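PDB 3GNE: VAL-1 from Chlorella virus, which cleaves alginate as a family 14 polysaccharide lyase (EC 4.2.2.3), an enzyme whose mode of action depends on pH. Local coordinates for residues S5-T13 and S18-M26; G67-F75 and I168-T176. One frame throughout, in Å; residues are numbered along the deposited sequence. Where two conformers were deposited one is given.

Contact 1: S5-T13 and S18-M26. With GOL (glycerol), chain F.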
loop_
_atom_site.group_PDB
_atom_site.type_symbol
_atom_site.label_atom_id
_atom_site.label_comp_id
_atom_site.label_asym_id
_atom_site.label_seq_id
_atom_site.Cartn_x
_atom_site.Cartn_y
_atom_site.Cartn_z
ATOM N N SER A 5 12.700 -9.559 6.329
ATOM C CA SER A 5 12.546 -9.221 7.727
ATOM C C SER A 5 11.054 -8.997 8.001
ATOM O O SER A 5 10.257 -8.789 7.065
ATOM C CB SER A 5 13.275 -7.948 8.139
ATOM O OG SER A 5 12.810 -6.832 7.378
ATOM N N THR A 6 10.724 -9.051 9.275
ATOM C CA THR A 6 9.342 -8.898 9.738
ATOM C C THR A 6 9.325 -7.755 10.755
ATOM O O THR A 6 10.147 -7.763 11.681
ATOM C CB THR A 6 8.895 -10.199 10.413
ATOM O OG1 THR A 6 8.948 -11.262 9.460
ATOM C CG2 THR A 6 7.451 -10.043 10.947
ATOM N N LEU A 7 8.406 -6.821 10.585
ATOM C CA LEU A 7 8.326 -5.726 11.534
ATOM C C LEU A 7 7.912 -6.231 12.892
ATOM O O LEU A 7 6.913 -6.957 13.027
ATOM C CB LEU A 7 7.317 -4.748 10.992
ATOM C CG LEU A 7 7.005 -3.549 11.892
ATOM C CD1 LEU A 7 8.260 -2.709 12.234
ATOM C CD2 LEU A 7 5.942 -2.693 11.200
ATOM N N ASP A 8 8.655 -5.828 13.939
ATOM C CA ASP A 8 8.215 -6.112 15.295
ATOM C C ASP A 8 7.331 -4.972 15.775
ATOM O O ASP A 8 7.780 -3.831 16.019
ATOM C CB ASP A 8 9.473 -6.199 16.156
ATOM C CG ASP A 8 9.144 -6.523 17.591
ATOM O OD1 ASP A 8 10.124 -6.805 18.352
ATOM O OD2 ASP A 8 7.955 -6.498 18.015
ATOM N N LEU A 9 6.028 -5.206 15.902
ATOM C CA LEU A 9 5.105 -4.132 16.254
ATOM C C LEU A 9 5.331 -3.622 17.680
ATOM O O LEU A 9 4.902 -2.524 18.018
ATOM C CB LEU A 9 3.643 -4.582 16.136
ATOM C CG LEU A 9 3.211 -4.833 14.698
ATOM C CD1 LEU A 9 1.804 -5.412 14.738
ATOM C CD2 LEU A 9 3.266 -3.583 13.846
ATOM N N ASN A 10 6.029 -4.406 18.501
ATOM C CA ASN A 10 6.376 -3.864 19.816
ATOM C C ASN A 10 7.417 -2.755 19.728
ATOM O O ASN A 10 7.651 -2.027 20.722
ATOM C CB ASN A 10 6.931 -4.993 20.687
ATOM C CG ASN A 10 5.826 -5.990 21.008
ATOM O OD1 ASN A 10 6.074 -7.191 20.979
ATOM N ND2 ASN A 10 4.659 -5.432 21.249
ATOM N N LEU A 11 8.013 -2.607 18.532
ATOM C CA LEU A 11 8.927 -1.459 18.349
ATOM C C LEU A 11 8.332 -0.364 17.452
ATOM O O LEU A 11 9.071 0.558 17.030
ATOM C CB LEU A 11 10.226 -2.001 17.691
ATOM C CG LEU A 11 10.972 -3.060 18.541
ATOM C CD1 LEU A 11 12.175 -3.571 17.748
ATOM C CD2 LEU A 11 11.389 -2.495 19.868
ATOM N N LEU A 12 7.028 -0.421 17.112
ATOM C CA LEU A 12 6.477 0.461 16.110
ATOM C C LEU A 12 6.748 1.952 16.385
ATOM O O LEU A 12 7.069 2.638 15.413
ATOM C CB LEU A 12 4.954 0.242 16.046
ATOM C CG LEU A 12 4.256 0.997 14.891
ATOM C CD1 LEU A 12 4.755 0.567 13.542
ATOM C CD2 LEU A 12 2.768 0.763 15.058
ATOM N N THR A 13 6.656 2.357 17.643
ATOM C CA THR A 13 6.875 3.792 17.931
ATOM C C THR A 13 8.220 3.992 18.613
ATOM O O THR A 13 8.387 5.034 19.234
ATOM C CB THR A 13 5.756 4.367 18.810
ATOM O OG1 THR A 13 5.690 3.568 20.034
ATOM C CG2 THR A 13 4.412 4.323 18.126
ATOM N N SER A 18 15.094 -2.828 12.638
ATOM C CA SER A 18 15.777 -2.630 11.377
ATOM C C SER A 18 14.828 -2.058 10.333
ATOM O O SER A 18 15.322 -1.755 9.218
ATOM C CB SER A 18 16.354 -3.931 10.846
ATOM O OG SER A 18 15.286 -4.813 10.544
ATOM N N TRP A 19 13.536 -1.917 10.608
ATOM C CA TRP A 19 12.662 -1.282 9.623
ATOM C C TRP A 19 12.834 0.239 9.581
ATOM O O TRP A 19 12.378 0.865 8.586
ATOM C CB TRP A 19 11.171 -1.611 9.896
ATOM C CG TRP A 19 10.818 -2.918 9.250
ATOM C CD1 TRP A 19 11.554 -4.075 9.259
ATOM C CD2 TRP A 19 9.647 -3.206 8.494
ATOM N NE1 TRP A 19 10.907 -5.067 8.544
ATOM C CE2 TRP A 19 9.724 -4.541 8.065
ATOM C CE3 TRP A 19 8.525 -2.430 8.128
ATOM C CZ2 TRP A 19 8.726 -5.141 7.299
ATOM C CZ3 TRP A 19 7.535 -3.037 7.359
ATOM C CH2 TRP A 19 7.644 -4.389 6.941
ATOM N N ASN A 20 13.428 0.864 10.609
ATOM C CA ASN A 20 13.599 2.332 10.580
ATOM C C ASN A 20 12.240 3.021 10.356
ATOM O O ASN A 20 12.055 3.827 9.433
ATOM C CB ASN A 20 14.595 2.740 9.521
ATOM C CG ASN A 20 15.883 1.899 9.583
ATOM O OD1 ASN A 20 16.298 1.270 8.595
ATOM N ND2 ASN A 20 16.484 1.955 10.743
ATOM N N VAL A 21 11.304 2.664 11.232
ATOM C CA VAL A 21 9.946 3.229 11.137
ATOM C C VAL A 21 9.946 4.657 11.632
ATOM O O VAL A 21 10.536 4.947 12.671
ATOM C CB VAL A 21 8.981 2.407 11.979
ATOM C CG1 VAL A 21 7.618 3.070 12.079
ATOM C CG2 VAL A 21 8.810 1.008 11.330
ATOM N N ASP A 22 9.288 5.512 10.862
ATOM C CA ASP A 22 9.208 6.927 11.246
ATOM C C ASP A 22 7.789 7.421 10.912
ATOM O O ASP A 22 7.018 6.719 10.233
ATOM C CB ASP A 22 10.261 7.739 10.505
ATOM C CG ASP A 22 10.662 9.050 11.153
ATOM O OD1 ASP A 22 10.260 9.369 12.294
ATOM O OD2 ASP A 22 11.453 9.801 10.491
ATOM N N GLY A 23 7.454 8.605 11.370
ATOM C CA GLY A 23 6.183 9.201 10.960
ATOM C C GLY A 23 4.974 8.405 11.411
ATOM O O GLY A 23 3.957 8.368 10.676
ATOM N N VAL A 24 5.013 7.782 12.564
ATOM C CA VAL A 24 3.841 6.968 13.010
ATOM C C VAL A 24 2.718 7.895 13.422
ATOM O O VAL A 24 2.866 8.709 14.343
ATOM C CB VAL A 24 4.244 6.058 14.160
ATOM C CG1 VAL A 24 3.061 5.160 14.583
ATOM C CG2 VAL A 24 5.453 5.175 13.801
ATOM N N ASN A 25 1.593 7.770 12.749
ATOM C CA ASN A 25 0.366 8.443 13.246
ATOM C C ASN A 25 -0.524 7.323 13.786
ATOM O O ASN A 25 -1.161 6.617 12.994
ATOM C CB ASN A 25 -0.373 9.187 12.159
ATOM C CG ASN A 25 0.335 10.388 11.698
ATOM O OD1 ASN A 25 -0.006 11.527 12.020
ATOM N ND2 ASN A 25 1.411 10.193 10.941
ATOM N N MET A 26 -0.527 7.166 15.115
ATOM C CA MET A 26 -1.343 6.095 15.711
ATOM C C MET A 26 -2.829 6.492 15.766
ATOM O O MET A 26 -3.665 5.605 15.689
ATOM C CB MET A 26 -0.886 5.736 17.123
ATOM C CG MET A 26 0.451 5.011 17.205
ATOM S SD MET A 26 0.595 3.568 16.177
ATOM C CE MET A 26 -0.509 2.321 16.839
HETATM C C1 GOL F . 12.150 -5.338 12.588
HETATM O O1 GOL F . 11.214 -4.600 13.367
HETATM C C2 GOL F . 12.678 -6.420 13.567
HETATM O O2 GOL F . 13.488 -7.337 12.866
HETATM C C3 GOL F . 13.463 -5.689 14.666
HETATM O O3 GOL F . 14.657 -5.263 14.004
HETATM O O HOH W 1 14.740 -4.928 7.712
HETATM O O HOH W 2 9.090 4.381 15.279
#
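The connection between the two sheets of a concanavalin-like beta sandwich brings Leu7 against Trp19, where the chain leaves strand 3-6 of one sheet and loops over to strand 21-25 of the other. Leu7 CB sits over the face of the indole, 3.7 Å from the centroid of the Trp19 six-membered ring and 8° off its normal, a CH-pi contact. With CG anti to the backbone N (chi1 176°), the Leu7 branches stay against the indole: CD2 lies 4.0 Å from Trp19 CE3, and CD1 is near CG and CB of Trp19 as well as Val21 CG2. A broad, flat indole suits this place because it offers a face to leucine and still has an N-H for a polar partner. Trp19 NE1 donates to Ser5 OG at 2.8 Å, with the hydroxyl 28° out of the ring plane, and a water joins the same OG to Ser18 OG. Glycerol, probably from the crystallisation liquor, bridges the backbone N atoms of Asp8 and Ser18. Further along, the methyls Val21 CG1 and Val24 CG2 each come within 3.4 Å of the carbonyl O of Leu12, which a second water ties to Val21 O. The other methyl of Val24, CG1, meets Thr13 CG2 at 3.9 Å.

Contact 2: G67-F75 and I168-T176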
loop_
_atom_site.group_PDB
_atom_site.type_symbol
_atom_site.label_atom_id
_atom_site.label_comp_id
_atom_site.label_asym_id
_atom_site.label_seq_id
_atom_site.Cartn_x
_atom_site.Cartn_y
_atom_site.Cartn_z
ATOM N N GLY A 67 18.023 -3.687 4.221
ATOM C CA GLY A 67 17.767 -4.847 3.358
ATOM C C GLY A 67 16.834 -4.489 2.187
ATOM O O GLY A 67 16.564 -5.327 1.318
ATOM N N LEU A 68 16.308 -3.244 2.206
ATOM C CA LEU A 68 15.451 -2.847 1.066
ATOM C C LEU A 68 16.200 -2.882 -0.245
ATOM O O LEU A 68 17.237 -2.227 -0.416
ATOM C CB LEU A 68 14.936 -1.411 1.350
ATOM C CG LEU A 68 14.340 -0.704 0.105
ATOM C CD1 LEU A 68 13.065 -1.296 -0.373
ATOM C CD2 LEU A 68 14.062 0.757 0.434
ATOM N N ASN A 69 15.761 -3.706 -1.178
ATOM C CA ASN A 69 16.337 -3.750 -2.523
ATOM C C ASN A 69 15.666 -2.632 -3.287
ATOM O O ASN A 69 14.455 -2.723 -3.536
ATOM C CB ASN A 69 16.029 -5.116 -3.121
ATOM C CG ASN A 69 16.605 -5.292 -4.485
ATOM O OD1 ASN A 69 16.685 -4.320 -5.229
ATOM N ND2 ASN A 69 16.990 -6.522 -4.800
ATOM N N LYS A 70 16.392 -1.602 -3.664
ATOM C CA LYS A 70 15.749 -0.420 -4.275
ATOM C C LYS A 70 15.274 -0.719 -5.675
ATOM O O LYS A 70 14.529 0.088 -6.198
ATOM C CB LYS A 70 16.734 0.739 -4.275
ATOM C CG LYS A 70 17.105 1.136 -2.805
ATOM C CD LYS A 70 18.223 2.167 -2.898
ATOM C CE LYS A 70 18.408 2.873 -1.597
ATOM N NZ LYS A 70 19.767 2.910 -1.068
ATOM N N ASN A 71 15.737 -1.831 -6.267
ATOM C CA ASN A 71 15.255 -2.143 -7.606
ATOM C C ASN A 71 14.050 -3.071 -7.629
ATOM O O ASN A 71 13.342 -3.103 -8.641
ATOM C CB ASN A 71 16.398 -2.761 -8.427
ATOM C CG ASN A 71 17.402 -1.638 -8.708
ATOM O OD1 ASN A 71 18.526 -1.585 -8.255
ATOM N ND2 ASN A 71 16.935 -0.634 -9.442
ATOM N N ALA A 72 13.792 -3.827 -6.570
ATOM C CA ALA A 72 12.620 -4.742 -6.615
ATOM C C ALA A 72 12.379 -5.212 -5.212
ATOM O O ALA A 72 13.305 -5.744 -4.580
ATOM C CB ALA A 72 12.915 -5.920 -7.553
ATOM N N ILE A 73 11.148 -5.037 -4.710
ATOM C CA ILE A 73 10.866 -5.483 -3.368
ATOM C C ILE A 73 9.378 -5.767 -3.229
ATOM O O ILE A 73 8.573 -5.168 -3.978
ATOM C CB ILE A 73 11.312 -4.378 -2.373
ATOM C CG1 ILE A 73 11.603 -4.930 -0.981
ATOM C CG2 ILE A 73 10.304 -3.233 -2.300
ATOM C CD1 ILE A 73 12.771 -5.883 -0.928
ATOM N N THR A 74 9.051 -6.599 -2.260
ATOM C CA THR A 74 7.651 -6.894 -1.937
ATOM C C THR A 74 7.413 -6.568 -0.468
ATOM O O THR A 74 8.275 -6.789 0.385
ATOM C CB THR A 74 7.399 -8.368 -2.264
ATOM O OG1 THR A 74 7.485 -8.446 -3.705
ATOM C CG2 THR A 74 6.018 -8.805 -1.795
ATOM N N PHE A 75 6.234 -6.010 -0.193
ATOM C CA PHE A 75 5.791 -5.874 1.184
ATOM C C PHE A 75 4.503 -6.679 1.342
ATOM O O PHE A 75 3.708 -6.835 0.379
ATOM C CB PHE A 75 5.542 -4.390 1.545
ATOM C CG PHE A 75 6.906 -3.704 1.785
ATOM C CD1 PHE A 75 7.498 -3.799 3.032
ATOM C CD2 PHE A 75 7.529 -3.011 0.764
ATOM C CE1 PHE A 75 8.757 -3.247 3.274
ATOM C CE2 PHE A 75 8.772 -2.413 0.972
ATOM C CZ PHE A 75 9.313 -2.504 2.238
ATOM N N ILE A 168 -2.014 -10.409 2.251
ATOM C CA ILE A 168 -1.858 -9.477 1.160
ATOM C C ILE A 168 -0.377 -9.296 0.837
ATOM O O ILE A 168 0.432 -9.179 1.752
ATOM C CB ILE A 168 -2.421 -8.088 1.586
ATOM C CG1 ILE A 168 -3.839 -8.210 2.180
ATOM C CG2 ILE A 168 -2.349 -7.122 0.408
ATOM C CD1 ILE A 168 -4.880 -8.700 1.226
ATOM N N GLU A 169 -0.009 -9.179 -0.443
ATOM C CA GLU A 169 1.355 -8.793 -0.762
ATOM C C GLU A 169 1.288 -7.798 -1.922
ATOM O O GLU A 169 0.389 -7.900 -2.777
ATOM C CB GLU A 169 2.240 -10.001 -1.216
ATOM C CG GLU A 169 2.153 -11.198 -0.249
ATOM C CD GLU A 169 3.278 -12.196 -0.548
ATOM O OE1 GLU A 169 4.313 -11.835 -1.147
ATOM O OE2 GLU A 169 3.110 -13.325 -0.098
ATOM N N ILE A 170 2.283 -6.931 -1.974
ATOM C CA ILE A 170 2.385 -6.058 -3.122
ATOM C C ILE A 170 3.863 -6.003 -3.531
ATOM O O ILE A 170 4.706 -5.610 -2.698
ATOM C CB ILE A 170 1.811 -4.636 -2.901
ATOM C CG1 ILE A 170 1.873 -3.787 -4.167
ATOM C CG2 ILE A 170 2.397 -3.912 -1.698
ATOM C CD1 ILE A 170 0.928 -2.593 -4.179
ATOM N N GLY A 171 4.121 -6.359 -4.783
ATOM C CA GLY A 171 5.474 -6.333 -5.327
ATOM C C GLY A 171 5.656 -5.163 -6.276
ATOM O O GLY A 171 4.738 -4.758 -6.997
ATOM N N THR A 172 6.873 -4.631 -6.238
ATOM C CA THR A 172 7.225 -3.506 -7.100
ATOM C C THR A 172 8.575 -3.772 -7.726
ATOM O O THR A 172 9.509 -4.040 -6.959
ATOM C CB THR A 172 7.311 -2.187 -6.294
ATOM O OG1 THR A 172 6.095 -1.997 -5.577
ATOM C CG2 THR A 172 7.422 -1.026 -7.243
ATOM N N LYS A 173 8.711 -3.709 -9.044
ATOM C CA LYS A 173 10.018 -3.930 -9.674
ATOM C C LYS A 173 10.287 -2.767 -10.617
ATOM O O LYS A 173 9.502 -2.490 -11.534
ATOM C CB LYS A 173 10.005 -5.247 -10.470
ATOM C CG LYS A 173 11.334 -5.464 -11.221
ATOM C CD LYS A 173 11.339 -6.831 -11.897
ATOM C CE LYS A 173 12.789 -7.073 -12.344
ATOM N NZ LYS A 173 13.160 -6.287 -13.539
ATOM N N MET A 174 11.390 -2.072 -10.346
ATOM C CA MET A 174 11.722 -0.924 -11.181
ATOM C C MET A 174 11.931 -1.336 -12.640
ATOM O O MET A 174 12.409 -2.418 -12.934
ATOM C CB MET A 174 13.003 -0.223 -10.682
ATOM C CG MET A 174 12.811 0.552 -9.383
ATOM S SD MET A 174 11.769 2.016 -9.546
ATOM C CE MET A 174 12.315 2.693 -11.109
ATOM N N ASN A 175 11.564 -0.368 -13.501
ATOM C CA ASN A 175 12.050 -0.535 -14.870
ATOM C C ASN A 175 13.568 -0.432 -14.909
ATOM O O ASN A 175 14.226 0.094 -13.977
ATOM C CB ASN A 175 11.501 0.583 -15.746
ATOM C CG ASN A 175 11.790 1.978 -15.174
ATOM O OD1 ASN A 175 11.104 2.432 -14.242
ATOM N ND2 ASN A 175 12.841 2.659 -15.698
ATOM N N THR A 176 14.125 -0.909 -16.020
ATOM C CA THR A 176 15.571 -0.725 -16.283
ATOM C C THR A 176 15.769 0.546 -17.093
ATOM O O THR A 176 14.787 1.153 -17.502
ATOM C CB THR A 176 16.210 -1.891 -16.998
ATOM O OG1 THR A 176 15.564 -2.054 -18.273
ATOM C CG2 THR A 176 15.956 -3.183 -16.233
HETATM O O HOH W 3 6.418 -3.489 -3.243
#
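The backbone carbonyl O of Ile73 is gripped twice, by the N-H of Thr172 at 2.9 Å and by a water at 2.8 Å, within an antiparallel beta ladder of the concanavalin-like sandwich. The same water donates to Ile170 O and accepts from Thr172 OG1, so one molecule joins both strands beside the sheet. The axes of 72-75 and 168-173 approach to 4.7 Å, with N-to-C directions 167° apart. Ile73 with Thr172 and Phe75 with Ile170 are hydrogen-bonded pairs, each closed by two backbone bonds, while Ala72 with Lys173 and Thr74 with Gly171 are non-hydrogen-bonded pairs.

Side chains alternate between the faces. Ile73, Phe75, Ile170 and Thr172 share one. The large apolar groups of Ile73, Phe75 and Ile170 suit it because it looks into the sandwich, where Ile73 packs on Ile212 and the Phe75 ring stacks with Phe215; Thr172 can sit among them because its hydroxyl is satisfied by the water and by Asn115 ND2 of the facing sheet. Ala72, Thr74 and Lys173 lie on the other face. There Gly171, without a side chain, lets Thr74 OG1 lie 3.3 Å from its CA; the hydrogen bond of OG1 goes to Tyr189 OH. Thr74 CG2, anti to the backbone N, points to Glu169 OE1 at 3.5 Å, while Glu169 OE2 forms a salt bridge with Lys241.

Ahead of strand 72-75, Asn69 shapes the turn. Its OD1 takes the N-H of Asn71 in the carbonyl plane, an Asx turn, and that of Ala72 from above that plane. Asn71 O then receives Met174 N at 2.8 Å, with 161° at the hydrogen.

In the fold
Contact 1 closes before contact 2 opens, so the two follow one another along the chain, with centres about 19 Å apart. Both reach the larger sheet: strand 3-6 and strand 72-80 each pair antiparallel with strand 231-241, and strand 166-173 continues the sheet on the far side of 72-80. Contact 1 also reaches the seven-stranded sheet through its outermost strand 21-25, whereas contact 2 is a ladder within the larger sheet whose inner face packs on strand 212-221. They meet directly where Trp19 CH2 packs 4.0 Å from Phe75 CD1, which links the indole of contact 1 to the inward-facing side of the contact 2 strands.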